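Local structure of formate dehydrogenase (Pyrobaculum aerophilum, 1QP8) at residues A92-P97 with V205-G210; Y98-Q103 with R115-P120; R222-R227 with L252-A257; W238-F243 with T258-G263. The protein probably acts as an NAD(P)H-dependent glyoxylate or hydroxypyruvate reductase of the D-isomer specific 2-hydroxyacid dehydrogenase family, and binds NADPH. One frame throughout, in Å; residues are numbered along the deposited sequence.

Contact 1 (A92-P97 with V205-G210). With NDP (NADPH dihydro-nicotinamide-adenine-dinucleotide phosphate), chain C.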
# COMPACT_ATOMS: atom_id res chain seq x y z
N ALA A 92 2.15 -3.47 -0.87
CA ALA A 92 1.41 -3.34 -2.11
C ALA A 92 0.64 -4.63 -2.32
O ALA A 92 -0.55 -4.63 -2.61
CB ALA A 92 2.36 -3.12 -3.27
N LEU A 93 1.34 -5.75 -2.15
CA LEU A 93 0.71 -7.05 -2.31
C LEU A 93 -0.48 -7.20 -1.38
O LEU A 93 -1.42 -7.91 -1.69
CB LEU A 93 1.69 -8.18 -2.02
CG LEU A 93 2.28 -8.86 -3.26
CD1 LEU A 93 3.07 -10.09 -2.84
CD2 LEU A 93 1.15 -9.25 -4.22
N LEU A 94 -0.43 -6.53 -0.24
CA LEU A 94 -1.51 -6.61 0.72
C LEU A 94 -2.66 -5.66 0.39
O LEU A 94 -3.81 -6.08 0.24
CB LEU A 94 -0.96 -6.30 2.11
CG LEU A 94 -1.99 -6.04 3.21
CD1 LEU A 94 -2.86 -7.28 3.40
CD2 LEU A 94 -1.26 -5.66 4.50
N LEU A 95 -2.34 -4.38 0.28
CA LEU A 95 -3.35 -3.38 0.01
C LEU A 95 -4.11 -3.51 -1.31
O LEU A 95 -5.29 -3.17 -1.38
CB LEU A 95 -2.73 -1.98 0.09
CG LEU A 95 -1.93 -1.60 1.35
CD1 LEU A 95 -1.52 -0.14 1.28
CD2 LEU A 95 -2.77 -1.84 2.57
N ALA A 96 -3.46 -4.00 -2.36
CA ALA A 96 -4.13 -4.13 -3.66
C ALA A 96 -5.39 -4.95 -3.55
O ALA A 96 -6.46 -4.52 -3.98
CB ALA A 96 -3.19 -4.74 -4.70
N PRO A 97 -5.29 -6.16 -2.98
CA PRO A 97 -6.47 -7.02 -2.82
C PRO A 97 -7.28 -6.61 -1.59
O PRO A 97 -8.52 -6.64 -1.60
CB PRO A 97 -5.89 -8.43 -2.64
CG PRO A 97 -4.39 -8.28 -2.80
CD PRO A 97 -4.07 -6.85 -2.54
N VAL A 205 -6.83 -12.03 3.84
CA VAL A 205 -5.86 -11.83 2.78
C VAL A 205 -4.51 -12.31 3.30
O VAL A 205 -3.95 -11.69 4.19
CB VAL A 205 -5.68 -10.34 2.50
CG1 VAL A 205 -4.50 -10.12 1.56
CG2 VAL A 205 -6.95 -9.75 1.94
N PHE A 206 -3.98 -13.39 2.75
CA PHE A 206 -2.69 -13.91 3.21
C PHE A 206 -1.62 -13.53 2.21
O PHE A 206 -1.65 -13.97 1.07
CB PHE A 206 -2.74 -15.43 3.32
CG PHE A 206 -1.51 -16.02 3.93
CD1 PHE A 206 -1.50 -16.37 5.28
CD2 PHE A 206 -0.36 -16.20 3.19
CE1 PHE A 206 -0.35 -16.90 5.87
CE2 PHE A 206 0.80 -16.72 3.76
CZ PHE A 206 0.81 -17.07 5.11
N VAL A 207 -0.65 -12.73 2.63
CA VAL A 207 0.44 -12.32 1.75
C VAL A 207 1.75 -13.09 2.02
O VAL A 207 2.26 -13.07 3.13
CB VAL A 207 0.72 -10.83 1.92
CG1 VAL A 207 1.97 -10.44 1.13
CG2 VAL A 207 -0.49 -10.02 1.47
N ASN A 208 2.28 -13.78 1.01
CA ASN A 208 3.55 -14.48 1.21
C ASN A 208 4.62 -13.79 0.39
O ASN A 208 4.46 -13.62 -0.81
CB ASN A 208 3.49 -15.94 0.79
CG ASN A 208 4.78 -16.67 1.13
OD1 ASN A 208 5.50 -16.29 2.05
ND2 ASN A 208 5.07 -17.73 0.39
N VAL A 209 5.72 -13.42 1.02
CA VAL A 209 6.77 -12.72 0.30
C VAL A 209 8.12 -13.42 0.52
O VAL A 209 9.11 -13.08 -0.11
CB VAL A 209 6.78 -11.22 0.72
CG1 VAL A 209 7.55 -11.03 2.00
CG2 VAL A 209 7.33 -10.37 -0.40
N GLY A 210 8.14 -14.39 1.42
CA GLY A 210 9.35 -15.15 1.64
C GLY A 210 9.11 -16.49 0.98
O GLY A 210 8.05 -16.74 0.41
PA NDP C . 16.44 -12.40 8.26
O1A NDP C . 16.98 -13.73 7.86
O2A NDP C . 16.83 -11.91 6.92
O5B NDP C . 15.14 -13.25 8.82
C5B NDP C . 15.28 -13.52 10.27
C4B NDP C . 13.89 -13.33 10.99
O4B NDP C . 12.95 -14.46 10.81
C3B NDP C . 14.00 -13.26 12.57
O3B NDP C . 12.84 -12.65 13.10
C2B NDP C . 14.18 -14.75 12.84
O2B NDP C . 14.19 -15.30 14.11
C1B NDP C . 13.14 -15.31 11.97
N9A NDP C . 13.32 -16.71 11.73
C8A NDP C . 14.28 -17.41 11.05
N7A NDP C . 14.05 -18.72 11.05
C5A NDP C . 12.88 -18.84 11.77
C6A NDP C . 12.10 -20.00 12.14
N6A NDP C . 12.50 -21.23 11.78
N1A NDP C . 10.95 -19.77 12.89
C2A NDP C . 10.61 -18.47 13.24
N3A NDP C . 11.28 -17.37 12.94
C4A NDP C . 12.40 -17.63 12.18
O3 NDP C . 15.19 -11.59 7.76
PN NDP C . 14.37 -11.07 6.43
O1N NDP C . 13.19 -10.26 6.82
O2N NDP C . 15.26 -10.31 5.49
O5D NDP C . 13.88 -12.45 5.65
C5D NDP C . 14.83 -13.12 4.79
C4D NDP C . 14.07 -14.27 4.12
O4D NDP C . 13.03 -13.72 3.28
C3D NDP C . 14.99 -15.07 3.20
O3D NDP C . 15.61 -16.10 3.95
C2D NDP C . 14.01 -15.54 2.10
O2D NDP C . 13.44 -16.83 2.40
C1D NDP C . 12.97 -14.40 2.00
N1N NDP C . 13.24 -13.42 0.85
C2N NDP C . 12.21 -13.32 -0.15
C3N NDP C . 12.46 -12.42 -1.21
C7N NDP C . 11.34 -12.28 -2.32
O7N NDP C . 11.46 -11.38 -3.13
N7N NDP C . 10.32 -13.18 -2.30
C4N NDP C . 13.65 -11.61 -1.36
C5N NDP C . 14.59 -11.81 -0.28
C6N NDP C . 14.43 -12.65 0.77
P2B NDP C . 15.74 -15.52 14.76
O1X NDP C . 15.26 -16.15 16.05
O2X NDP C . 16.38 -16.44 13.79
O3X NDP C . 16.32 -14.19 14.83
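Helix 83-98 lies on one face of the six-stranded parallel sheet of the coenzyme domain, and here its Leu93 and Leu94 rest on strand 205-208 through Val205 and Val207. The axes of the two short pieces come within 8.4 Å and run nearly antiparallel, 156° between their N-to-C directions. The side chain of Val207 divides its two methyls between two neighbouring leucines. CG1, swung opposite the residue's own amide nitrogen by chi1 of 173°, meets Leu93 CB at 3.9 Å. CG2, on the other branch, lies 3.6 Å from Leu94 CA and 3.8 Å from Leu94 CB, so the valine packs against the helix backbone as well as against its side chains. Leu94 then reaches along the strand: its CD1 lies 3.8 Å from Val205 CG1. Such a helix-on-sheet layer belongs to the Rossmann-type dinucleotide-binding fold, in which strand 205-208 sits between strands 177-180 and 231-234. Leu94 also touches Ala177 of the first neighbour and Leu93 touches Ala233 of the second, which spreads the apolar layer over three strands. Phe206, between the two valines, points away from helix 83-98, and its ring touches Met200 and Leu215. At its C-terminal end the strand runs into the coenzyme site, as parallel strands of this fold do: Val209 is a residue that binds NADPH, and Gly210 CA lies 3.7 Å from C1D of the nicotinamide ribose. The helix also meets the second subunit, where Ala96 packs on Ala96 of that chain.

Contact 2 (Y98-Q103 with R115-P120)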
# COMPACT_ATOMS: atom_id res chain seq x y z
N TYR A 98 -6.57 -6.23 -0.52
CA TYR A 98 -7.22 -5.85 0.73
C TYR A 98 -8.20 -4.70 0.57
O TYR A 98 -9.36 -4.84 0.88
CB TYR A 98 -6.20 -5.48 1.79
CG TYR A 98 -6.76 -5.45 3.19
CD1 TYR A 98 -6.88 -6.63 3.93
CD2 TYR A 98 -7.16 -4.26 3.79
CE1 TYR A 98 -7.40 -6.61 5.22
CE2 TYR A 98 -7.68 -4.23 5.07
CZ TYR A 98 -7.80 -5.41 5.79
OH TYR A 98 -8.34 -5.41 7.07
N LYS A 99 -7.72 -3.56 0.09
CA LYS A 99 -8.61 -2.43 -0.09
C LYS A 99 -9.49 -2.61 -1.33
O LYS A 99 -10.15 -1.67 -1.79
CB LYS A 99 -7.81 -1.12 -0.18
CG LYS A 99 -6.93 -0.86 1.03
CD LYS A 99 -7.74 -0.61 2.28
CE LYS A 99 -8.25 0.82 2.34
NZ LYS A 99 -9.20 1.04 3.48
N ARG A 100 -9.47 -3.84 -1.86
CA ARG A 100 -10.28 -4.20 -3.03
C ARG A 100 -10.00 -3.35 -4.28
O ARG A 100 -10.89 -3.15 -5.12
CB ARG A 100 -11.76 -4.08 -2.65
CG ARG A 100 -12.08 -4.54 -1.21
CD ARG A 100 -12.46 -6.01 -1.11
NE ARG A 100 -11.53 -6.79 -0.30
CZ ARG A 100 -11.89 -7.60 0.69
NH1 ARG A 100 -13.18 -7.72 1.02
NH2 ARG A 100 -10.99 -8.31 1.36
N ILE A 101 -8.78 -2.84 -4.41
CA ILE A 101 -8.45 -2.03 -5.58
C ILE A 101 -8.53 -2.86 -6.87
O ILE A 101 -9.19 -2.46 -7.84
CB ILE A 101 -7.02 -1.45 -5.48
CG1 ILE A 101 -6.90 -0.53 -4.26
CG2 ILE A 101 -6.69 -0.70 -6.75
CD1 ILE A 101 -7.67 0.77 -4.39
N ILE A 102 -7.85 -4.00 -6.87
CA ILE A 102 -7.85 -4.86 -8.05
C ILE A 102 -9.25 -5.26 -8.45
O ILE A 102 -9.61 -5.16 -9.63
CB ILE A 102 -7.07 -6.15 -7.82
CG1 ILE A 102 -5.57 -5.88 -7.81
CG2 ILE A 102 -7.38 -7.12 -8.93
CD1 ILE A 102 -4.76 -7.13 -7.52
N GLN A 103 -10.03 -5.72 -7.49
CA GLN A 103 -11.40 -6.16 -7.77
C GLN A 103 -12.29 -5.04 -8.32
O GLN A 103 -12.92 -5.21 -9.36
CB GLN A 103 -12.04 -6.83 -6.55
CG GLN A 103 -11.51 -6.38 -5.21
CD GLN A 103 -10.20 -7.05 -4.80
OE1 GLN A 103 -10.17 -8.01 -4.03
NE2 GLN A 103 -9.09 -6.53 -5.33
N ARG A 115 -21.49 -0.52 -5.94
CA ARG A 115 -20.64 -0.43 -4.76
C ARG A 115 -21.11 -1.52 -3.82
O ARG A 115 -21.34 -1.28 -2.64
CB ARG A 115 -20.78 0.94 -4.09
CG ARG A 115 -20.50 2.13 -5.00
CD ARG A 115 -20.36 3.43 -4.22
NE ARG A 115 -21.29 4.44 -4.72
CZ ARG A 115 -21.05 5.75 -4.76
NH1 ARG A 115 -19.89 6.22 -4.32
NH2 ARG A 115 -21.95 6.58 -5.27
N ASP A 116 -21.25 -2.72 -4.35
CA ASP A 116 -21.71 -3.86 -3.57
C ASP A 116 -20.66 -4.51 -2.69
O ASP A 116 -21.01 -5.31 -1.83
CB ASP A 116 -22.25 -4.94 -4.49
CG ASP A 116 -21.27 -5.31 -5.57
OD1 ASP A 116 -21.14 -4.54 -6.56
OD2 ASP A 116 -20.61 -6.37 -5.42
N VAL A 117 -19.39 -4.20 -2.91
CA VAL A 117 -18.32 -4.80 -2.11
C VAL A 117 -17.86 -3.83 -1.03
O VAL A 117 -17.50 -2.69 -1.34
CB VAL A 117 -17.06 -5.12 -2.96
CG1 VAL A 117 -16.04 -5.85 -2.12
CG2 VAL A 117 -17.44 -5.93 -4.17
N GLU A 118 -17.87 -4.25 0.23
CA GLU A 118 -17.42 -3.34 1.27
C GLU A 118 -15.90 -3.34 1.36
O GLU A 118 -15.24 -4.37 1.21
CB GLU A 118 -18.02 -3.70 2.64
CG GLU A 118 -17.64 -2.71 3.73
CD GLU A 118 -18.60 -2.70 4.91
OE1 GLU A 118 -18.80 -3.76 5.54
OE2 GLU A 118 -19.15 -1.62 5.20
N ILE A 119 -15.35 -2.15 1.58
CA ILE A 119 -13.91 -1.97 1.67
C ILE A 119 -13.42 -2.12 3.10
O ILE A 119 -13.77 -1.34 3.98
CB ILE A 119 -13.56 -0.60 1.10
CG1 ILE A 119 -13.97 -0.61 -0.38
CG2 ILE A 119 -12.08 -0.31 1.27
CD1 ILE A 119 -13.65 0.63 -1.12
N PRO A 120 -12.61 -3.15 3.36
CA PRO A 120 -12.08 -3.40 4.70
C PRO A 120 -11.21 -2.27 5.15
O PRO A 120 -10.65 -1.54 4.34
CB PRO A 120 -11.23 -4.66 4.52
CG PRO A 120 -11.91 -5.37 3.42
CD PRO A 120 -12.22 -4.23 2.45
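This is a mixed apolar and polar contact, with Pro120 set between Tyr98 and Arg100, and it ties the junction of helices 83-98 and 101-109 to the loop that precedes strand 126-130. Two carbons of the proline ring meet flat groups. Its CB stands over a face of the Tyr98 ring in a CH-pi contact, 4.0 Å from the ring centroid and 29° off the normal. Its CG stands over the centre of the Arg100 guanidinium, 3.5 Å from CZ. Arg100 gets there by bending at chi2 and chi3, which turns the flat group back over the proline, while its CD passes 3.7 Å from Val117 CG1 and its NE bonds to Pro97 O. The carbonyl of Pro120 is held too: Lys99 NZ donates to Pro120 O over 3.1 Å, in the carbonyl plane, with a C=O...N angle of 154°. Two bends, at chi2 and chi3, fold the lysine toward that oxygen and bring NZ within 3.9 Å of Ile119 CG2. The same ammonium forms a salt bridge with Glu88 of the second subunit, and the Tyr98 hydroxyl is bonded to Leu121 O, one residue beyond the proline. Arg100 occupies the N-cap position of helix 101-109, with phi of 59° marking the break between the two helices. Glu118 bonds to the backbone N of Glu268 of the second subunit, and Ile119 packs on Val261 of that chain, an arrangement consistent with the dimers of D-2-hydroxyacid dehydrogenases, whose coenzyme domains associate with each other.

Contact 3 (R222-R227 with L252-A257)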
# COMPACT_ATOMS: atom_id res chain seq x y z
N ARG A 222 -6.38 -25.84 -0.95
CA ARG A 222 -7.63 -26.25 -0.37
C ARG A 222 -8.45 -25.13 0.21
O ARG A 222 -9.65 -25.03 -0.06
CB ARG A 222 -7.39 -27.29 0.71
CG ARG A 222 -8.59 -27.46 1.60
CD ARG A 222 -8.40 -28.57 2.59
NE ARG A 222 -9.41 -28.46 3.63
CZ ARG A 222 -9.71 -29.43 4.47
NH1 ARG A 222 -9.08 -30.60 4.40
NH2 ARG A 222 -10.66 -29.23 5.39
N ILE A 223 -7.84 -24.28 1.03
CA ILE A 223 -8.62 -23.20 1.61
C ILE A 223 -9.07 -22.23 0.54
O ILE A 223 -10.16 -21.66 0.63
CB ILE A 223 -7.85 -22.44 2.71
CG1 ILE A 223 -8.85 -21.61 3.52
CG2 ILE A 223 -6.80 -21.53 2.11
CD1 ILE A 223 -8.23 -20.82 4.65
N LEU A 224 -8.24 -22.04 -0.49
CA LEU A 224 -8.60 -21.13 -1.57
C LEU A 224 -9.85 -21.64 -2.25
O LEU A 224 -10.72 -20.85 -2.60
CB LEU A 224 -7.48 -21.01 -2.58
CG LEU A 224 -6.46 -19.93 -2.22
CD1 LEU A 224 -5.22 -20.09 -3.09
CD2 LEU A 224 -7.10 -18.58 -2.39
N LYS A 225 -9.94 -22.96 -2.42
CA LYS A 225 -11.11 -23.55 -3.07
C LYS A 225 -12.34 -23.59 -2.17
O LYS A 225 -13.44 -23.89 -2.64
CB LYS A 225 -10.82 -24.98 -3.53
CG LYS A 225 -9.98 -25.08 -4.78
CD LYS A 225 -9.49 -26.50 -4.97
CE LYS A 225 -8.63 -26.62 -6.21
NZ LYS A 225 -7.86 -27.91 -6.24
N GLU A 226 -12.16 -23.30 -0.89
CA GLU A 226 -13.28 -23.31 0.05
C GLU A 226 -13.76 -21.91 0.36
O GLU A 226 -14.97 -21.67 0.45
CB GLU A 226 -12.90 -23.98 1.36
CG GLU A 226 -12.39 -25.39 1.25
CD GLU A 226 -12.26 -26.03 2.62
OE1 GLU A 226 -12.13 -25.26 3.60
OE2 GLU A 226 -12.28 -27.28 2.71
N ARG A 227 -12.83 -20.99 0.56
CA ARG A 227 -13.22 -19.63 0.89
C ARG A 227 -12.95 -18.67 -0.26
O ARG A 227 -11.84 -18.18 -0.45
CB ARG A 227 -12.50 -19.20 2.18
CG ARG A 227 -12.98 -20.04 3.37
CD ARG A 227 -11.90 -20.41 4.39
NE ARG A 227 -11.76 -19.43 5.45
CZ ARG A 227 -11.38 -19.71 6.69
NH1 ARG A 227 -11.09 -20.96 7.03
NH2 ARG A 227 -11.28 -18.75 7.59
N LEU A 252 -7.09 -19.23 -10.23
CA LEU A 252 -8.09 -19.08 -9.18
C LEU A 252 -8.32 -17.58 -9.06
O LEU A 252 -7.37 -16.80 -8.98
CB LEU A 252 -7.60 -19.70 -7.87
CG LEU A 252 -7.68 -21.24 -7.89
CD1 LEU A 252 -6.81 -21.89 -6.82
CD2 LEU A 252 -9.15 -21.62 -7.71
N PRO A 253 -9.58 -17.16 -9.11
CA PRO A 253 -9.86 -15.74 -9.01
C PRO A 253 -9.46 -15.08 -7.70
O PRO A 253 -9.29 -13.87 -7.65
CB PRO A 253 -11.35 -15.65 -9.32
CG PRO A 253 -11.86 -17.02 -9.04
CD PRO A 253 -10.77 -17.90 -9.55
N ASN A 254 -9.28 -15.87 -6.65
CA ASN A 254 -8.88 -15.28 -5.38
C ASN A 254 -7.39 -15.42 -5.10
O ASN A 254 -6.98 -15.61 -3.95
CB ASN A 254 -9.71 -15.86 -4.23
CG ASN A 254 -9.77 -17.36 -4.26
OD1 ASN A 254 -9.67 -18.00 -5.32
ND2 ASN A 254 -9.96 -17.95 -3.08
N VAL A 255 -6.59 -15.32 -6.16
CA VAL A 255 -5.14 -15.37 -6.01
C VAL A 255 -4.52 -14.20 -6.75
O VAL A 255 -4.98 -13.83 -7.82
CB VAL A 255 -4.53 -16.68 -6.57
CG1 VAL A 255 -3.01 -16.55 -6.60
CG2 VAL A 255 -4.92 -17.87 -5.71
N VAL A 256 -3.51 -13.59 -6.15
CA VAL A 256 -2.80 -12.49 -6.79
C VAL A 256 -1.39 -13.04 -6.84
O VAL A 256 -0.86 -13.48 -5.82
CB VAL A 256 -2.78 -11.21 -5.97
CG1 VAL A 256 -1.76 -10.24 -6.58
CG2 VAL A 256 -4.18 -10.56 -5.94
N ALA A 257 -0.78 -13.00 -8.01
CA ALA A 257 0.55 -13.55 -8.12
C ALA A 257 1.53 -12.70 -8.91
O ALA A 257 1.18 -12.12 -9.94
CB ALA A 257 0.46 -14.91 -8.74
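A chi1 of 49° puts the amide of Asn254 between its own backbone N and carbonyl carbon, and from there ND2 reaches Leu224, whose chi1 of -87° sends its two methyls toward residues 254 and 255. Asn254 ND2 donates to Leu224 O over 3.0 Å with a fairly straight N-H...O angle of 162°. The acceptor lies near the plane of the amide, whereas the donor is tilted from the plane of the leucine carbonyl. A second acceptor, Phe230 O, also takes a bond from ND2, so the buried amide joins helix 217-226, through Leu224 O, to the residue just before strand 231-234. The leucine side chain makes the apolar part of the contact: Leu224 CD1 meets Val255 CG2 at 3.4 Å, the side chains crossing at about a right angle, and Leu224 CB lies 4.4 Å from Leu252 CD1. These partners flank a type I beta turn from Leu252 to Val255 that feeds strand 255-257, the outermost strand of the Rossmann-type sheet in this chain, against which helix 217-226 is laid. An alanine in place of Asn254 would remove the amide, and is likely to leave the carbonyls of Leu224 and Phe230 without this shared donor. Phe232 and Phe249 also touch Leu224, from strand 231-234 and helix 247-250.

Contact 4 (W238-F243 with T258-G263). With NDP (NADPH dihydro-nicotinamide-adenine-dinucleotide phosphate), chain C.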
# COMPACT_ATOMS: atom_id res chain seq x y z
N TRP A 238 6.06 -22.36 -5.02
CA TRP A 238 6.64 -23.69 -4.85
C TRP A 238 7.40 -24.07 -6.11
O TRP A 238 8.42 -24.74 -6.04
CB TRP A 238 5.54 -24.71 -4.57
CG TRP A 238 4.83 -24.40 -3.30
CD1 TRP A 238 5.20 -24.78 -2.05
CD2 TRP A 238 3.68 -23.56 -3.15
NE1 TRP A 238 4.35 -24.21 -1.12
CE2 TRP A 238 3.42 -23.46 -1.77
CE3 TRP A 238 2.86 -22.87 -4.06
CZ2 TRP A 238 2.36 -22.70 -1.27
CZ3 TRP A 238 1.80 -22.11 -3.55
CH2 TRP A 238 1.56 -22.04 -2.17
N GLY A 239 6.91 -23.61 -7.26
CA GLY A 239 7.58 -23.91 -8.51
C GLY A 239 8.96 -23.27 -8.56
O GLY A 239 9.73 -23.56 -9.48
N ARG A 240 9.25 -22.40 -7.60
CA ARG A 240 10.55 -21.75 -7.53
C ARG A 240 11.15 -21.44 -8.89
O ARG A 240 12.02 -22.17 -9.37
CB ARG A 240 11.54 -22.65 -6.77
CG ARG A 240 11.85 -22.18 -5.37
CD ARG A 240 12.92 -23.03 -4.70
NE ARG A 240 13.41 -22.35 -3.49
CZ ARG A 240 14.20 -21.28 -3.50
NH1 ARG A 240 14.61 -20.76 -4.66
NH2 ARG A 240 14.56 -20.71 -2.36
N ASN A 241 10.69 -20.37 -9.53
CA ASN A 241 11.23 -20.00 -10.83
C ASN A 241 10.62 -20.70 -12.05
O ASN A 241 10.78 -20.23 -13.19
CB ASN A 241 12.75 -20.18 -10.85
CG ASN A 241 13.45 -18.95 -11.35
OD1 ASN A 241 13.25 -18.54 -12.49
ND2 ASN A 241 14.27 -18.35 -10.50
N ASP A 242 9.93 -21.81 -11.84
CA ASP A 242 9.30 -22.48 -12.96
C ASP A 242 7.97 -21.77 -13.22
O ASP A 242 7.68 -21.37 -14.35
CB ASP A 242 9.05 -23.95 -12.65
CG ASP A 242 8.99 -24.81 -13.91
OD1 ASP A 242 8.31 -24.40 -14.87
OD2 ASP A 242 9.63 -25.88 -13.93
N PHE A 243 7.18 -21.62 -12.16
CA PHE A 243 5.87 -20.95 -12.20
C PHE A 243 4.82 -21.80 -12.88
O PHE A 243 3.78 -22.10 -12.29
CB PHE A 243 5.94 -19.58 -12.90
CG PHE A 243 6.84 -18.60 -12.23
CD1 PHE A 243 7.92 -18.03 -12.92
CD2 PHE A 243 6.67 -18.28 -10.90
CE1 PHE A 243 8.80 -17.17 -12.29
CE2 PHE A 243 7.55 -17.41 -10.25
CZ PHE A 243 8.62 -16.86 -10.95
N THR A 258 2.76 -12.63 -8.41
CA THR A 258 3.83 -11.89 -9.06
C THR A 258 5.00 -12.86 -9.15
O THR A 258 5.21 -13.71 -8.28
CB THR A 258 4.22 -10.60 -8.30
OG1 THR A 258 4.50 -10.90 -6.93
CG2 THR A 258 3.10 -9.59 -8.39
N PRO A 259 5.81 -12.73 -10.22
CA PRO A 259 6.96 -13.56 -10.51
C PRO A 259 8.23 -13.38 -9.70
O PRO A 259 9.32 -13.23 -10.27
CB PRO A 259 7.21 -13.32 -12.00
CG PRO A 259 6.35 -12.08 -12.35
CD PRO A 259 5.82 -11.53 -11.07
N TRP A 260 8.11 -13.41 -8.38
CA TRP A 260 9.29 -13.30 -7.55
C TRP A 260 10.09 -12.05 -7.91
O TRP A 260 11.27 -12.12 -8.22
CB TRP A 260 10.12 -14.55 -7.77
CG TRP A 260 11.14 -14.79 -6.76
CD1 TRP A 260 11.40 -14.03 -5.66
CD2 TRP A 260 12.05 -15.89 -6.72
NE1 TRP A 260 12.43 -14.60 -4.93
CE2 TRP A 260 12.84 -15.73 -5.56
CE3 TRP A 260 12.28 -16.99 -7.56
CZ2 TRP A 260 13.85 -16.64 -5.22
CZ3 TRP A 260 13.28 -17.90 -7.22
CH2 TRP A 260 14.05 -17.71 -6.05
N VAL A 261 9.43 -10.90 -7.88
CA VAL A 261 10.08 -9.64 -8.23
C VAL A 261 10.11 -8.60 -7.13
O VAL A 261 10.39 -7.43 -7.39
CB VAL A 261 9.40 -9.01 -9.43
CG1 VAL A 261 9.77 -9.78 -10.69
CG2 VAL A 261 7.89 -9.00 -9.23
N ALA A 262 9.81 -9.01 -5.90
CA ALA A 262 9.82 -8.08 -4.78
C ALA A 262 11.25 -7.66 -4.51
O ALA A 262 11.83 -8.07 -3.52
CB ALA A 262 9.23 -8.75 -3.56
N GLY A 263 11.83 -6.84 -5.38
CA GLY A 263 13.21 -6.43 -5.16
C GLY A 263 14.16 -7.59 -5.40
O GLY A 263 13.87 -8.73 -5.05
PA NDP C . 16.44 -12.40 8.26
O1A NDP C . 16.98 -13.73 7.86
O2A NDP C . 16.83 -11.91 6.92
O5B NDP C . 15.14 -13.25 8.82
C5B NDP C . 15.28 -13.52 10.27
C4B NDP C . 13.89 -13.33 10.99
O4B NDP C . 12.95 -14.46 10.81
C3B NDP C . 14.00 -13.26 12.57
O3B NDP C . 12.84 -12.65 13.10
C2B NDP C . 14.18 -14.75 12.84
O2B NDP C . 14.19 -15.30 14.11
C1B NDP C . 13.14 -15.31 11.97
N9A NDP C . 13.32 -16.71 11.73
C8A NDP C . 14.28 -17.41 11.05
N7A NDP C . 14.05 -18.72 11.05
C5A NDP C . 12.88 -18.84 11.77
C6A NDP C . 12.10 -20.00 12.14
N6A NDP C . 12.50 -21.23 11.78
N1A NDP C . 10.95 -19.77 12.89
C2A NDP C . 10.61 -18.47 13.24
N3A NDP C . 11.28 -17.37 12.94
C4A NDP C . 12.40 -17.63 12.18
O3 NDP C . 15.19 -11.59 7.76
PN NDP C . 14.37 -11.07 6.43
O1N NDP C . 13.19 -10.26 6.82
O2N NDP C . 15.26 -10.31 5.49
O5D NDP C . 13.88 -12.45 5.65
C5D NDP C . 14.83 -13.12 4.79
C4D NDP C . 14.07 -14.27 4.12
O4D NDP C . 13.03 -13.72 3.28
C3D NDP C . 14.99 -15.07 3.20
O3D NDP C . 15.61 -16.10 3.95
C2D NDP C . 14.01 -15.54 2.10
O2D NDP C . 13.44 -16.83 2.40
C1D NDP C . 12.97 -14.40 2.00
N1N NDP C . 13.24 -13.42 0.85
C2N NDP C . 12.21 -13.32 -0.15
C3N NDP C . 12.46 -12.42 -1.21
C7N NDP C . 11.34 -12.28 -2.32
O7N NDP C . 11.46 -11.38 -3.13
N7N NDP C . 10.32 -13.18 -2.30
C4N NDP C . 13.65 -11.61 -1.36
C5N NDP C . 14.59 -11.81 -0.28
C6N NDP C . 14.43 -12.65 0.77
P2B NDP C . 15.74 -15.52 14.76
O1X NDP C . 15.26 -16.15 16.05
O2X NDP C . 16.38 -16.44 13.79
O3X NDP C . 16.32 -14.19 14.83
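Arg240 meets Trp260 first: its NH1 lies 3.4 Å from CH2 at the far end of the indole. Guanidinium and ring planes are 78° apart and the approach is oblique, so the pair is not stacked; the arginine's charge is paired with Asp62, through a salt bridge from NH2. Next, the side-chain amide of Asn241 comes near CZ3 and CE3 of the same indole, obliquely. After Asp242 the chain returns with Phe243, whose CZ lies 4.0 Å from Pro259 CB and 4.2 Å from Trp260 CB, the latter near the plane of the phenyl ring at its edge. Trp260 itself, with CG opposite its backbone N (chi1 -164°), sends the pyrrole side of the indole to NADPH: CD1 is 3.6 Å from carboxamide N7N, and O7N lies in the ring plane at its edge. An alanine here would take away the indole, and would probably open a gap between Arg240 and the nicotinamide amide. Ala262 is also close to O7N, and Asp235 holds the backbone of Val261 and Ala262. Between the two loops the contact is thus van der Waals in character, so the 238-243 loop probably positions the indole beside the nicotinamide by packing.

All four contacts belong to the coenzyme domain and touch the second subunit. Contact 1 closes a long loop within which contact 2 is nested; their centres are 14 Å apart, joined where helix 83-98 gives way to helix 101-109. Contacts 3 and 4 follow along the chain with alternating segments, 18 Å between centres. Contacts 1 and 3 reach the same parallel sheet, strand 205-208 lying inside and strand 255-257 at the edge, and meet through Leu93 and Pro97 on Val256. Contacts 1 and 4 both reach NADPH and touch through Val209 and Ala262. Contact 2, 26 Å from contact 4, lies away from the coenzyme. Contacts 1 and 4 thus join the coenzyme site to the dimer interface.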